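PDB 3EO8: BluB-like flavoprotein from Clostridium difficile 630, which binds flavin mononucleotide and, as a member of the nitroreductase family, probably acts as an FMN-dependent oxidoreductase. Local coordinates for residues R54-M57 and E58-D62; K88-N92 and F93-Y97. All blocks are in the same frame, centred on the assembly; numbering follows the deposited sequence.

Contact 1 lies on helix 54-75 and contact 2 on the end of the next helix, 80-93, and the loop after it; they follow one another along the chain, their centres about 14 Å apart. Residues 94-97, the part of contact 2 beyond helix 80-93, bring them together: Tyr-97 OH lies 2.7 Å from Met-57 O, a probable hydrogen bond, while Ala-61 CB touches Leu-95 CD2 at 3.9 Å. Contact 2 belongs to the FMN pocket itself, since Phe-93 and Phe-96 both line it. Contact 1 stands one layer back, the side chain of Ile-60 being about 12 Å from a bound FMN. Helix 54-75 thus backs the turn that carries the flavin-binding residues.

Contact 1 (R54-M57 and E58-D62); sequences RDLM and EKIAD
The guanidinium of Arg-54 has the carboxylate of Glu-58 at its edge and the selenium of Met-57, here selenomethionine, over one face, 3.8 Å above the margin of the group, not its centre. Glu-58 OE2 stays 4.2 Å from Arg-54 NH2, too far for a salt bridge, and the two planes are turned 53° apart. Two successive bends in the arginine chain carry its head to the carbonyls of Leu-98 and Ala-100, which take its hydrogen bonds. On the neighbouring flank, Asp-55 reaches one turn ahead to Lys-59: OD2 and NZ meet at 2.6 Å in a salt bridge through the oxygen's anti lone pair. The lysine, beside helix 170-181, runs extended until a final bend, chi4 81°, swings its ammonium back to the acid; a water also joins NZ to Asp-55 O, which accepts Lys-59 N at 2.9 Å. On the buried side, Leu-56 CD1 and Ile-60 CD1 touch at 4.1 Å, branched chains suited to filling the core against strand 47-51. The chemistry is that of an amphipathic helix: the ion pair probably reinforces the backbone bond it spans, hydrocarbon fastens the inner side, and Glu-58 may add a modest attraction to an arginine already bonded to carbonyls.

Contact 2 (K88-N92 and F93-Y97); sequences KFVKN and FTLFY. With FMN (flavin mononucleotide), chain G.
Phe-93 lays its CB over one face of the Phe-89 ring, a CH-pi contact 4.1 Å from the ring centroid. The aromatic planes are nearly parallel but displaced, with little overlap; CD1 of Phe-89 meets CD2 of Phe-93 at 3.7 Å. The two rings take different chi1 rotamers: Phe-93 sets CG anti to its carbonyl carbon (-62°), and its ring edge meets the flavin, with CD1 3.1 Å from FMN O2. Phe-96 sets CG between N and the carbonyl carbon (chi1 74°), which sends its ring back past Asn-92 O and brings CE2 to 3.6 Å from the same flavin oxygen.

At the helix end, Val-90 O accepts a good bond from Leu-95 N at 2.9 Å and a weak one from Thr-94 N. Val-90 CG1 packs on Leu-95 CG, aliphatic branches suited to this inner side of the turn. Thr-94 OG1 is bonded to Ser-165 OG.

Where the helix ends, the carbonyl of Phe-93 faces the isoalloxazine: FMN N3 donates to Phe-93 O over 2.7 Å, almost perfectly straight at 177°. This backbone acceptor, which is also bonded to Ser-165 OG, thus contributes to holding N3, while the edge of Phe-93 and, obliquely, CE2 of Phe-96 lie beside O2, where carbon-bound hydrogens can give at most weak C-H...O attraction.

Contact 1 (R54-M57 and E58-D62)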
loop_
_atom_site.group_PDB
_atom_site.type_symbol
_atom_site.label_atom_id
_atom_site.label_comp_id
_atom_site.label_asym_id
_atom_site.label_seq_id
_atom_site.Cartn_x
_atom_site.Cartn_y
_atom_site.Cartn_z
ATOM N N ARG A 54 -20.549 19.545 5.709
ATOM C CA ARG A 54 -21.530 18.708 4.983
ATOM C C ARG A 54 -21.663 19.122 3.540
ATOM O O ARG A 54 -21.728 18.265 2.657
ATOM C CB ARG A 54 -22.937 18.736 5.579
ATOM C CG ARG A 54 -23.102 18.179 6.964
ATOM C CD ARG A 54 -22.652 16.725 7.088
ATOM N NE ARG A 54 -23.047 15.834 6.006
ATOM C CZ ARG A 54 -22.765 14.526 6.000
ATOM N NH1 ARG A 54 -22.123 13.970 7.032
ATOM N NH2 ARG A 54 -23.116 13.770 4.951
ATOM N N ASP A 55 -21.694 20.426 3.278
ATOM C CA ASP A 55 -21.969 20.846 1.916
ATOM C C ASP A 55 -20.839 20.471 0.980
ATOM O O ASP A 55 -21.080 20.262 -0.197
ATOM C CB ASP A 55 -22.270 22.336 1.813
ATOM C CG ASP A 55 -21.032 23.166 1.897
ATOM O OD1 ASP A 55 -20.534 23.332 3.029
ATOM O OD2 ASP A 55 -20.544 23.611 0.821
ATOM N N LEU A 56 -19.600 20.457 1.475
ATOM C CA LEU A 56 -18.464 20.029 0.655
ATOM C C LEU A 56 -18.548 18.524 0.373
ATOM O O LEU A 56 -18.311 18.068 -0.737
ATOM C CB LEU A 56 -17.152 20.402 1.360
ATOM C CG LEU A 56 -15.833 20.023 0.720
ATOM C CD1 LEU A 56 -15.759 20.447 -0.748
ATOM C CD2 LEU A 56 -14.712 20.665 1.536
HETATM N N MSE A 57 -18.911 17.746 1.385
HETATM C CA MSE A 57 -19.130 16.297 1.195
HETATM C C MSE A 57 -20.195 16.052 0.130
HETATM O O MSE A 57 -20.070 15.140 -0.691
HETATM C CB MSE A 57 -19.540 15.639 2.532
HETATM C CG MSE A 57 -18.394 15.556 3.501
HETATM SE SE MSE A 57 -18.924 15.108 5.328
HETATM C CE MSE A 57 -19.241 13.250 4.999
ATOM N N GLU A 58 -21.232 16.880 0.103
ATOM C CA GLU A 58 -22.298 16.685 -0.877
ATOM C C GLU A 58 -21.830 17.129 -2.249
ATOM O O GLU A 58 -22.202 16.538 -3.271
ATOM C CB GLU A 58 -23.542 17.488 -0.500
ATOM C CG GLU A 58 -24.167 17.048 0.820
ATOM C CD GLU A 58 -24.962 15.760 0.714
ATOM O OE1 GLU A 58 -25.168 15.277 -0.432
ATOM O OE2 GLU A 58 -25.387 15.238 1.781
ATOM N N LYS A 59 -21.050 18.213 -2.291
ATOM C CA LYS A 59 -20.498 18.677 -3.549
ATOM C C LYS A 59 -19.592 17.636 -4.197
ATOM O O LYS A 59 -19.588 17.478 -5.408
ATOM C CB LYS A 59 -19.768 20.023 -3.360
ATOM C CG LYS A 59 -20.742 21.192 -3.246
ATOM C CD LYS A 59 -20.068 22.490 -2.855
ATOM C CE LYS A 59 -21.078 23.657 -2.765
ATOM N NZ LYS A 59 -21.801 23.647 -1.455
ATOM N N ILE A 60 -18.835 16.926 -3.383
ATOM C CA ILE A 60 -17.906 15.887 -3.864
ATOM C C ILE A 60 -18.757 14.740 -4.437
ATOM O O ILE A 60 -18.484 14.205 -5.495
ATOM C CB ILE A 60 -16.950 15.467 -2.735
ATOM C CG1 ILE A 60 -15.925 16.592 -2.471
ATOM C CG2 ILE A 60 -16.211 14.166 -3.058
ATOM C CD1 ILE A 60 -15.177 16.434 -1.155
ATOM N N ALA A 61 -19.821 14.408 -3.737
ATOM C CA ALA A 61 -20.731 13.336 -4.180
ATOM C C ALA A 61 -21.324 13.672 -5.534
ATOM O O ALA A 61 -21.331 12.843 -6.461
ATOM C CB ALA A 61 -21.809 13.110 -3.107
ATOM N N ASP A 62 -21.743 14.915 -5.699
ATOM C CA ASP A 62 -22.352 15.331 -6.958
ATOM C C ASP A 62 -21.389 15.220 -8.138
ATOM O O ASP A 62 -21.834 14.877 -9.234
ATOM C CB ASP A 62 -22.901 16.749 -6.849
ATOM C CG ASP A 62 -24.122 16.851 -5.939
ATOM O OD1 ASP A 62 -24.801 15.836 -5.671
ATOM O OD2 ASP A 62 -24.436 17.983 -5.547
HETATM O O HOH W 1 -23.842 21.276 -1.248
#

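Contact 2 (K88-N92 and F93-Y97)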
loop_
_atom_site.group_PDB
_atom_site.type_symbol
_atom_site.label_atom_id
_atom_site.label_comp_id
_atom_site.label_asym_id
_atom_site.label_seq_id
_atom_site.Cartn_x
_atom_site.Cartn_y
_atom_site.Cartn_z
ATOM N N LYS A 88 -25.745 0.113 -9.002
ATOM C CA LYS A 88 -25.886 -0.436 -7.645
ATOM C C LYS A 88 -24.547 -0.318 -6.941
ATOM O O LYS A 88 -24.486 0.017 -5.763
ATOM C CB LYS A 88 -26.328 -1.914 -7.687
ATOM C CG LYS A 88 -26.596 -2.509 -6.270
ATOM C CD LYS A 88 -27.121 -3.967 -6.292
ATOM N N PHE A 89 -23.470 -0.609 -7.668
ATOM C CA PHE A 89 -22.124 -0.565 -7.086
ATOM C C PHE A 89 -21.765 0.824 -6.514
ATOM O O PHE A 89 -21.268 0.947 -5.386
ATOM C CB PHE A 89 -21.080 -0.990 -8.124
ATOM C CG PHE A 89 -19.686 -0.781 -7.668
ATOM C CD1 PHE A 89 -19.055 -1.713 -6.881
ATOM C CD2 PHE A 89 -19.008 0.397 -7.983
ATOM C CE1 PHE A 89 -17.760 -1.492 -6.425
ATOM C CE2 PHE A 89 -17.726 0.609 -7.533
ATOM C CZ PHE A 89 -17.108 -0.332 -6.749
ATOM N N VAL A 90 -22.022 1.872 -7.293
ATOM C CA VAL A 90 -21.662 3.216 -6.843
ATOM C C VAL A 90 -22.434 3.647 -5.582
ATOM O O VAL A 90 -21.853 4.281 -4.701
ATOM C CB VAL A 90 -21.766 4.216 -7.963
ATOM C CG1 VAL A 90 -21.550 5.650 -7.456
ATOM C CG2 VAL A 90 -20.765 3.832 -9.010
ATOM N N LYS A 91 -23.707 3.253 -5.467
ATOM C CA LYS A 91 -24.502 3.552 -4.256
ATOM C C LYS A 91 -23.965 2.844 -3.056
ATOM O O LYS A 91 -23.853 3.421 -1.966
ATOM C CB LYS A 91 -25.940 3.078 -4.398
ATOM C CG LYS A 91 -26.767 3.898 -5.280
ATOM C CD LYS A 91 -28.160 3.241 -5.418
ATOM C CE LYS A 91 -28.821 3.736 -6.692
ATOM N NZ LYS A 91 -30.151 3.136 -6.905
ATOM N N ASN A 92 -23.661 1.568 -3.239
ATOM C CA ASN A 92 -23.327 0.718 -2.100
ATOM C C ASN A 92 -21.876 0.805 -1.647
ATOM O O ASN A 92 -21.577 0.698 -0.443
ATOM C CB ASN A 92 -23.741 -0.704 -2.433
ATOM C CG ASN A 92 -25.265 -0.864 -2.433
ATOM O OD1 ASN A 92 -25.981 -0.098 -1.783
ATOM N ND2 ASN A 92 -25.755 -1.857 -3.165
ATOM N N PHE A 93 -20.989 1.017 -2.615
ATOM C CA PHE A 93 -19.534 1.028 -2.393
ATOM C C PHE A 93 -18.836 2.370 -2.655
ATOM O O PHE A 93 -17.607 2.472 -2.573
ATOM C CB PHE A 93 -18.880 -0.107 -3.200
ATOM C CG PHE A 93 -19.365 -1.463 -2.772
ATOM C CD1 PHE A 93 -18.894 -2.024 -1.597
ATOM C CD2 PHE A 93 -20.362 -2.134 -3.491
ATOM C CE1 PHE A 93 -19.378 -3.270 -1.162
ATOM C CE2 PHE A 93 -20.848 -3.368 -3.072
ATOM C CZ PHE A 93 -20.358 -3.928 -1.901
ATOM N N THR A 94 -19.580 3.423 -2.928
ATOM C CA THR A 94 -18.924 4.731 -3.013
ATOM C C THR A 94 -19.718 5.801 -2.225
ATOM O O THR A 94 -19.212 6.383 -1.263
ATOM C CB THR A 94 -18.697 5.218 -4.474
ATOM O OG1 THR A 94 -18.203 4.146 -5.302
ATOM C CG2 THR A 94 -17.694 6.383 -4.485
ATOM N N LEU A 95 -20.970 6.043 -2.598
ATOM C CA LEU A 95 -21.652 7.209 -2.075
ATOM C C LEU A 95 -22.144 7.012 -0.630
ATOM O O LEU A 95 -22.690 7.942 -0.051
ATOM C CB LEU A 95 -22.794 7.641 -2.982
ATOM C CG LEU A 95 -22.425 8.147 -4.382
ATOM C CD1 LEU A 95 -23.733 8.382 -5.211
ATOM C CD2 LEU A 95 -21.593 9.402 -4.266
ATOM N N PHE A 96 -21.944 5.817 -0.065
ATOM C CA PHE A 96 -22.267 5.560 1.344
ATOM C C PHE A 96 -21.443 6.391 2.313
ATOM O O PHE A 96 -21.820 6.523 3.473
ATOM C CB PHE A 96 -22.057 4.079 1.708
ATOM C CG PHE A 96 -20.630 3.717 1.828
ATOM C CD1 PHE A 96 -19.955 3.924 3.018
ATOM C CD2 PHE A 96 -19.929 3.265 0.730
ATOM C CE1 PHE A 96 -18.632 3.646 3.141
ATOM C CE2 PHE A 96 -18.590 2.979 0.835
ATOM C CZ PHE A 96 -17.931 3.186 2.033
ATOM N N TYR A 97 -20.322 6.951 1.871
ATOM C CA TYR A 97 -19.494 7.773 2.761
ATOM C C TYR A 97 -20.266 8.937 3.379
ATOM O O TYR A 97 -19.888 9.436 4.440
ATOM C CB TYR A 97 -18.230 8.301 2.060
ATOM C CG TYR A 97 -18.434 9.490 1.129
ATOM C CD1 TYR A 97 -18.533 10.782 1.610
ATOM C CD2 TYR A 97 -18.491 9.309 -0.227
ATOM C CE1 TYR A 97 -18.722 11.879 0.760
ATOM C CE2 TYR A 97 -18.670 10.373 -1.095
ATOM C CZ TYR A 97 -18.793 11.662 -0.601
ATOM O OH TYR A 97 -19.005 12.738 -1.465
HETATM N N1 FMN G . -14.755 -0.573 -0.007
HETATM C C2 FMN G . -15.787 0.144 -0.562
HETATM O O2 FMN G . -16.963 -0.003 -0.200
HETATM N N3 FMN G . -15.522 1.067 -1.537
HETATM C C4 FMN G . -14.269 1.273 -2.033
HETATM O O4 FMN G . -14.088 2.145 -2.912
HETATM C C4A FMN G . -13.218 0.553 -1.478
HETATM N N5 FMN G . -11.928 0.763 -1.927
HETATM C C5A FMN G . -10.875 0.081 -1.355
HETATM C C6 FMN G . -9.596 0.347 -1.809
HETATM C C7 FMN G . -8.522 -0.317 -1.242
HETATM C C7M FMN G . -7.171 0.277 -1.470
HETATM C C8 FMN G . -8.740 -1.225 -0.199
HETATM C C8M FMN G . -7.587 -1.636 0.674
HETATM C C9 FMN G . -10.027 -1.474 0.251
HETATM C C9A FMN G . -11.109 -0.820 -0.314
HETATM N N10 FMN G . -12.419 -1.071 0.092
HETATM C C10 FMN G . -13.462 -0.346 -0.448
HETATM C "C1'" FMN G . -12.745 -2.102 1.140
HETATM C "C2'" FMN G . -12.748 -3.531 0.598
HETATM O "O2'" FMN G . -13.928 -3.769 -0.160
HETATM C "C3'" FMN G . -12.691 -4.496 1.774
HETATM O "O3'" FMN G . -11.468 -4.287 2.471
HETATM C "C4'" FMN G . -12.845 -5.973 1.422
HETATM O "O4'" FMN G . -14.105 -6.234 0.829
HETATM C "C5'" FMN G . -12.697 -6.802 2.704
HETATM O "O5'" FMN G . -13.736 -6.451 3.599
HETATM P P FMN G . -13.352 -6.058 5.124
HETATM O O1P FMN G . -14.610 -5.747 5.881
HETATM O O2P FMN G . -12.473 -4.823 5.002
HETATM O O3P FMN G . -12.546 -7.151 5.810
#